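Local coordinates for endonuclease 2 (Arabidopsis thaliana, PDB 4CXP), which cleaves RNA and single-stranded DNA, and double-stranded DNA to a lower extent, as a divalent-metal-dependent endonuclease that releases 5'-phosphorylated products, at residues I8-I12 with E175-L181; W1-G5 with W157-E163. One frame throughout, in Å; residues are numbered along the deposited sequence.

The chain starts at the metal site: W1-G5 comes first, and contact 2 sets it against W157-E163 of helix 153-169, closing a loop of 151 residues. Helix 3-15 then runs on to I8-I12, where contact 1 joins it to E175-L181 at the start of helix 176-187, across 162 residues. The two closures cross rather than nest, since their segments alternate along the chain. The N-terminal residues and the helix 3-15 that follows them thus meet two successive helices, 153-169 near the zinc ions and 176-187 beside a glycan. The contacts also touch: I9 CD1 packs on W1 NE1 at 3.6 Å, and M177 CE approaches I162 O.

Contact 1: residues I8-I12 with E175-L181; sequences IICKI and EGMVDAL. With NAG (2-acetamido-2-deoxy-beta-D-glucopyranose), chain D.
The carboxylate of E175 takes K11 on one of its oxygens: NZ reaches OE2 at 2.7 Å, on the syn lone pair, the side facing OE1. OE1 accepts a hydrogen bond from a water that also sits near K11 NZ, where the bond is weak. This salt bridge lies at one margin of a helix-helix packing in the mostly helical S1/P1 nuclease fold, with helix 3-15 against the start of helix 176-187. The short axes cross at -49° and come within 10.0 Å. Both charged chains bend to meet, E175 at chi2 (-64°) and K11 at its last torsion (chi4 -81°), and they cross at about a right angle. K11, M177 and V178 each have a second deposited conformer, and their contacts are given for one of the two.

Away from the salt bridge the contact is apolar. I8 splits its branches among three partners: CD1 meets M177 SD at 3.6 Å, CG1 lies 3.9 Å from V178 CG2, the two side chains passing in opposite directions, and CG2 meets L181 CD1 at 3.6 Å. V178 CG2 also touches the aliphatic part of K11 at CD. One helical turn after I8, I12 puts CD1 against L181 CB at 4.1 Å. Y244 of helix 233-262 packs on both M177 and L181. C10, on another side of helix 3-15, forms a disulfide with C41.

L181 faces two ways. While CD1 serves I8, its other methyl, CD2, meets the acetamide methyl C8 of the N184-linked sugar at 3.6 Å, and A180 CB touches the same C8 at 3.7 Å.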
loop_
_atom_site.group_PDB
_atom_site.type_symbol
_atom_site.label_atom_id
_atom_site.label_comp_id
_atom_site.label_asym_id
_atom_site.label_seq_id
_atom_site.Cartn_x
_atom_site.Cartn_y
_atom_site.Cartn_z
ATOM N N ILE A 8 -3.721 -8.276 -3.623
ATOM C CA ILE A 8 -3.039 -8.142 -4.885
ATOM C C ILE A 8 -1.553 -7.876 -4.679
ATOM O O ILE A 8 -0.697 -8.510 -5.300
ATOM C CB ILE A 8 -3.702 -7.041 -5.754
ATOM C CG1 ILE A 8 -5.103 -7.480 -6.220
ATOM C CG2 ILE A 8 -2.817 -6.645 -6.921
ATOM C CD1 ILE A 8 -5.974 -6.361 -6.733
ATOM N N ILE A 9 -1.242 -6.905 -3.823
ATOM C CA ILE A 9 0.140 -6.547 -3.566
ATOM C C ILE A 9 0.920 -7.743 -3.039
ATOM O O ILE A 9 2.026 -8.024 -3.492
ATOM C CB ILE A 9 0.188 -5.331 -2.616
ATOM C CG1 ILE A 9 -0.251 -4.081 -3.396
ATOM C CG2 ILE A 9 1.564 -5.145 -1.995
ATOM C CD1 ILE A 9 -0.459 -2.860 -2.544
ATOM N N CYS A 10 0.355 -8.430 -2.057
ATOM C CA CYS A 10 1.056 -9.546 -1.457
ATOM C C CYS A 10 1.161 -10.756 -2.388
ATOM O O CYS A 10 2.148 -11.481 -2.323
ATOM C CB CYS A 10 0.430 -9.909 -0.114
ATOM S SG CYS A 10 0.933 -8.737 1.167
ATOM N N LYS A 11 0.172 -10.982 -3.254
ATOM C CA LYS A 11 0.251 -12.065 -4.242
ATOM C C LYS A 11 1.366 -11.792 -5.245
ATOM O O LYS A 11 2.166 -12.669 -5.560
ATOM C CB LYS A 11 -1.085 -12.252 -4.956
ATOM C CG LYS A 11 -2.129 -12.964 -4.116
ATOM C CD LYS A 11 -3.500 -12.906 -4.765
ATOM C CE LYS A 11 -4.521 -13.735 -4.015
ATOM N NZ LYS A 11 -4.407 -15.172 -4.367
ATOM N N ILE A 12 1.443 -10.557 -5.729
ATOM C CA ILE A 12 2.524 -10.178 -6.635
ATOM C C ILE A 12 3.864 -10.368 -5.910
ATOM O O ILE A 12 4.808 -10.957 -6.442
ATOM C CB ILE A 12 2.357 -8.731 -7.138
ATOM C CG1 ILE A 12 1.149 -8.642 -8.067
ATOM C CG2 ILE A 12 3.621 -8.265 -7.839
ATOM C CD1 ILE A 12 0.781 -7.233 -8.447
ATOM N N GLU A 175 -8.478 -13.592 -9.342
ATOM C CA GLU A 175 -7.088 -13.519 -9.837
ATOM C C GLU A 175 -6.894 -12.783 -11.170
ATOM O O GLU A 175 -5.784 -12.654 -11.661
ATOM C CB GLU A 175 -6.616 -14.960 -10.045
ATOM C CG GLU A 175 -6.652 -15.803 -8.790
ATOM C CD GLU A 175 -5.701 -15.300 -7.725
ATOM O OE1 GLU A 175 -4.642 -14.782 -8.085
ATOM O OE2 GLU A 175 -6.002 -15.473 -6.537
ATOM N N GLY A 176 -7.979 -12.298 -11.767
ATOM C CA GLY A 176 -7.860 -11.658 -13.059
ATOM C C GLY A 176 -7.011 -10.401 -13.052
ATOM O O GLY A 176 -6.174 -10.206 -13.915
ATOM N N MET A 177 -7.228 -9.557 -12.068
ATOM C CA MET A 177 -6.463 -8.325 -11.977
ATOM C C MET A 177 -4.987 -8.631 -11.661
ATOM O O MET A 177 -4.094 -8.065 -12.274
ATOM C CB MET A 177 -7.079 -7.357 -10.965
ATOM C CG MET A 177 -6.479 -5.955 -11.048
ATOM S SD MET A 177 -7.059 -4.766 -9.819
ATOM C CE MET A 177 -8.763 -4.776 -10.258
ATOM N N VAL A 178 -4.733 -9.550 -10.734
ATOM C CA VAL A 178 -3.362 -9.971 -10.422
ATOM C C VAL A 178 -2.633 -10.453 -11.645
ATOM O O VAL A 178 -1.490 -10.090 -11.899
ATOM C CB VAL A 178 -3.352 -11.159 -9.444
ATOM C CG1 VAL A 178 -1.959 -11.794 -9.317
ATOM C CG2 VAL A 178 -3.823 -10.648 -8.125
ATOM N N ASP A 179 -3.294 -11.330 -12.393
ATOM C CA ASP A 179 -2.670 -11.919 -13.550
ATOM C C ASP A 179 -2.347 -10.869 -14.597
ATOM O O ASP A 179 -1.293 -10.887 -15.222
ATOM C CB ASP A 179 -3.562 -13.034 -14.122
ATOM C CG ASP A 179 -3.654 -14.259 -13.189
ATOM O OD1 ASP A 179 -2.859 -14.371 -12.237
ATOM O OD2 ASP A 179 -4.560 -15.091 -13.396
ATOM N N ALA A 180 -3.242 -9.903 -14.782
ATOM C CA ALA A 180 -3.028 -8.853 -15.757
ATOM C C ALA A 180 -1.890 -7.917 -15.326
ATOM O O ALA A 180 -1.091 -7.465 -16.153
ATOM C CB ALA A 180 -4.317 -8.079 -15.988
ATOM N N LEU A 181 -1.819 -7.612 -14.036
ATOM C CA LEU A 181 -0.710 -6.817 -13.513
ATOM C C LEU A 181 0.622 -7.537 -13.695
ATOM O O LEU A 181 1.606 -6.924 -14.103
ATOM C CB LEU A 181 -0.950 -6.450 -12.052
ATOM C CG LEU A 181 -2.090 -5.485 -11.792
ATOM C CD1 LEU A 181 -2.459 -5.466 -10.338
ATOM C CD2 LEU A 181 -1.746 -4.092 -12.284
HETATM C C1 NAG D . -1.855 -3.776 -19.118
HETATM C C2 NAG D . -3.056 -3.038 -18.536
HETATM C C3 NAG D . -4.075 -2.768 -19.634
HETATM C C4 NAG D . -3.414 -2.033 -20.787
HETATM C C5 NAG D . -2.160 -2.771 -21.239
HETATM C C6 NAG D . -1.376 -2.030 -22.315
HETATM C C7 NAG D . -3.249 -3.643 -16.193
HETATM C C8 NAG D . -3.929 -4.467 -15.147
HETATM N N2 NAG D . -3.654 -3.778 -17.446
HETATM O O3 NAG D . -5.158 -2.027 -19.104
HETATM O O4 NAG D . -4.348 -1.940 -21.844
HETATM O O5 NAG D . -1.295 -2.954 -20.131
HETATM O O6 NAG D . -0.996 -0.754 -21.853
HETATM O O7 NAG D . -2.302 -2.907 -15.878
HETATM O O HOH W 1 -2.337 -14.774 -7.040
#

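Contact 2: residues W1-G5 with W157-E163; sequences WGKEG and WDSNIIE. With ZN (zinc ion), chain G; ZN (zinc ion), chain F; SO4 (sulfate ion), chain I.
W1 and D158 meet at the zinc cluster of the S1/P1 nuclease fold, where the chain's own N terminus is a metal ligand. Metal bonds come first. One zinc is chelated by W1 through N (2.1 Å) and O, with H6 and D124 completing the protein ligands. A second zinc is held by both carboxylate oxygens of D158, OD2 at 2.2 Å, together with H130, H154 and a water. A sulfate spans the two ions through O4 and O3 and also binds K48, an arrangement consistent with a substrate phosphate resting there.

Two direct hydrogen bonds join the segments, one to the side chain of D158 and one to its backbone. W1 N donates to D158 OD1 (3.1 Å) from well above the carboxylate plane, and Q127 donates to the same oxygen. G2, the N-cap of helix 3-15, sends its N to D158 O at 2.9 Å, nearly straight at 173°.

Apolar contact centres on I162. Its CD1 meets W1 CE3 obliquely at 3.7 Å and also touches G5 CA, while CG2 packs on E4 CB at 3.6 Å. W1 NE1 bonds to G123 O.

Two like charges come close where E4 meets E163. The E4 chain, bent at chi2 (85°), brings OE2 to 3.6 Å from E163 OE2, with the carboxylate planes 86° apart. One water links E4 OE1 to G5 N and D158 O. An alanine here would remove OE1, and this water and a second one on the same oxygen would probably be held less firmly. That second water also donates to E163 OE2 and accepts from S159 OG at 2.7 Å.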
loop_
_atom_site.group_PDB
_atom_site.type_symbol
_atom_site.label_atom_id
_atom_site.label_comp_id
_atom_site.label_asym_id
_atom_site.label_seq_id
_atom_site.Cartn_x
_atom_site.Cartn_y
_atom_site.Cartn_z
ATOM N N TRP A 1 -5.145 0.493 1.772
ATOM C CA TRP A 1 -6.078 -0.237 0.875
ATOM C C TRP A 1 -6.992 -1.102 1.711
ATOM O O TRP A 1 -6.642 -1.486 2.830
ATOM C CB TRP A 1 -5.315 -1.163 -0.078
ATOM C CG TRP A 1 -4.226 -0.508 -0.891
ATOM C CD1 TRP A 1 -2.909 -0.516 -0.597
ATOM C CD2 TRP A 1 -4.369 0.227 -2.115
ATOM N NE1 TRP A 1 -2.210 0.157 -1.560
ATOM C CE2 TRP A 1 -3.084 0.629 -2.508
ATOM C CE3 TRP A 1 -5.455 0.599 -2.910
ATOM C CZ2 TRP A 1 -2.854 1.360 -3.659
ATOM C CZ3 TRP A 1 -5.218 1.333 -4.056
ATOM C CH2 TRP A 1 -3.930 1.702 -4.419
ATOM N N GLY A 2 -8.116 -1.482 1.118
ATOM C CA GLY A 2 -8.926 -2.569 1.641
ATOM C C GLY A 2 -8.350 -3.926 1.300
ATOM O O GLY A 2 -7.211 -4.073 0.836
ATOM N N LYS A 3 -9.151 -4.958 1.533
ATOM C CA LYS A 3 -8.698 -6.311 1.423
ATOM C C LYS A 3 -8.126 -6.637 0.062
ATOM O O LYS A 3 -7.085 -7.276 -0.050
ATOM C CB LYS A 3 -9.863 -7.262 1.738
ATOM C CG LYS A 3 -9.596 -8.730 1.511
ATOM C CD LYS A 3 -10.849 -9.546 1.784
ATOM C CE LYS A 3 -10.610 -11.042 1.710
ATOM N NZ LYS A 3 -10.792 -11.561 0.331
ATOM N N GLU A 4 -8.822 -6.224 -0.993
ATOM C CA GLU A 4 -8.428 -6.619 -2.336
ATOM C C GLU A 4 -7.062 -6.032 -2.700
ATOM O O GLU A 4 -6.222 -6.719 -3.285
ATOM C CB GLU A 4 -9.480 -6.184 -3.363
ATOM C CG GLU A 4 -10.881 -6.736 -3.110
ATOM C CD GLU A 4 -11.732 -5.925 -2.125
ATOM O OE1 GLU A 4 -11.276 -4.886 -1.566
ATOM O OE2 GLU A 4 -12.904 -6.326 -1.933
ATOM N N GLY A 5 -6.843 -4.761 -2.385
ATOM C CA GLY A 5 -5.574 -4.141 -2.719
ATOM C C GLY A 5 -4.408 -4.821 -2.037
ATOM O O GLY A 5 -3.379 -5.072 -2.659
ATOM N N TRP A 157 -10.583 5.132 -2.967
ATOM C CA TRP A 157 -9.238 4.690 -3.269
ATOM C C TRP A 157 -8.852 3.406 -2.555
ATOM O O TRP A 157 -8.160 2.561 -3.136
ATOM C CB TRP A 157 -8.266 5.849 -3.023
ATOM C CG TRP A 157 -8.317 6.823 -4.151
ATOM C CD1 TRP A 157 -9.270 7.786 -4.391
ATOM C CD2 TRP A 157 -7.456 6.823 -5.299
ATOM N NE1 TRP A 157 -9.015 8.395 -5.594
ATOM C CE2 TRP A 157 -7.906 7.828 -6.162
ATOM C CE3 TRP A 157 -6.330 6.079 -5.661
ATOM C CZ2 TRP A 157 -7.278 8.102 -7.372
ATOM C CZ3 TRP A 157 -5.702 6.367 -6.847
ATOM C CH2 TRP A 157 -6.178 7.366 -7.692
ATOM N N ASP A 158 -9.294 3.206 -1.318
ATOM C CA ASP A 158 -8.978 1.952 -0.643
ATOM C C ASP A 158 -9.661 0.762 -1.326
ATOM O O ASP A 158 -9.056 -0.314 -1.406
ATOM C CB ASP A 158 -9.467 1.948 0.819
ATOM C CG ASP A 158 -8.494 2.538 1.821
ATOM O OD1 ASP A 158 -7.299 2.760 1.521
ATOM O OD2 ASP A 158 -8.942 2.739 2.982
ATOM N N SER A 159 -10.918 0.961 -1.733
ATOM C CA SER A 159 -11.803 -0.140 -2.053
ATOM C C SER A 159 -12.646 0.019 -3.306
ATOM O O SER A 159 -12.746 -0.916 -4.096
ATOM C CB SER A 159 -12.744 -0.402 -0.863
ATOM O OG SER A 159 -12.017 -0.851 0.257
ATOM N N ASN A 160 -13.360 1.132 -3.486
ATOM C CA ASN A 160 -14.406 1.123 -4.517
ATOM C C ASN A 160 -13.880 0.973 -5.925
ATOM O O ASN A 160 -14.470 0.230 -6.715
ATOM C CB ASN A 160 -15.319 2.348 -4.473
ATOM C CG ASN A 160 -16.084 2.459 -3.184
ATOM O OD1 ASN A 160 -17.171 1.869 -3.010
ATOM N ND2 ASN A 160 -15.563 3.213 -2.292
ATOM N N ILE A 161 -12.800 1.669 -6.280
ATOM C CA ILE A 161 -12.259 1.532 -7.628
ATOM C C ILE A 161 -11.910 0.057 -7.896
ATOM O O ILE A 161 -12.296 -0.510 -8.919
ATOM C CB ILE A 161 -11.044 2.438 -7.872
ATOM C CG1 ILE A 161 -11.448 3.916 -7.810
ATOM C CG2 ILE A 161 -10.402 2.100 -9.198
ATOM C CD1 ILE A 161 -10.268 4.850 -7.702
ATOM N N ILE A 162 -11.165 -0.551 -6.978
ATOM C CA ILE A 162 -10.738 -1.929 -7.175
ATOM C C ILE A 162 -11.938 -2.883 -7.246
ATOM O O ILE A 162 -11.986 -3.755 -8.109
ATOM C CB ILE A 162 -9.750 -2.349 -6.073
ATOM C CG1 ILE A 162 -8.452 -1.549 -6.195
ATOM C CG2 ILE A 162 -9.462 -3.846 -6.148
ATOM C CD1 ILE A 162 -7.561 -1.668 -4.976
ATOM N N GLU A 163 -12.890 -2.715 -6.340
ATOM C CA GLU A 163 -14.054 -3.595 -6.313
ATOM C C GLU A 163 -14.870 -3.484 -7.589
ATOM O O GLU A 163 -15.375 -4.487 -8.101
ATOM C CB GLU A 163 -14.935 -3.271 -5.108
ATOM C CG GLU A 163 -14.407 -3.710 -3.770
ATOM C CD GLU A 163 -15.168 -3.059 -2.601
ATOM O OE1 GLU A 163 -15.973 -2.118 -2.816
ATOM O OE2 GLU A 163 -14.928 -3.449 -1.452
HETATM ZN ZN ZN G . -4.590 -0.699 3.412
HETATM ZN ZN ZN F . -7.122 3.474 3.898
HETATM S S SO4 I . -6.246 0.658 5.669
HETATM O O1 SO4 I . -7.467 -0.110 6.125
HETATM O O2 SO4 I . -5.572 1.378 6.900
HETATM O O3 SO4 I . -6.707 1.495 4.485
HETATM O O4 SO4 I . -5.232 -0.344 5.217
HETATM O O HOH W 2 -9.133 -3.062 -1.749
HETATM O O HOH W 3 -12.540 -3.454 0.285
HETATM O O HOH W 4 -7.760 3.813 5.858
#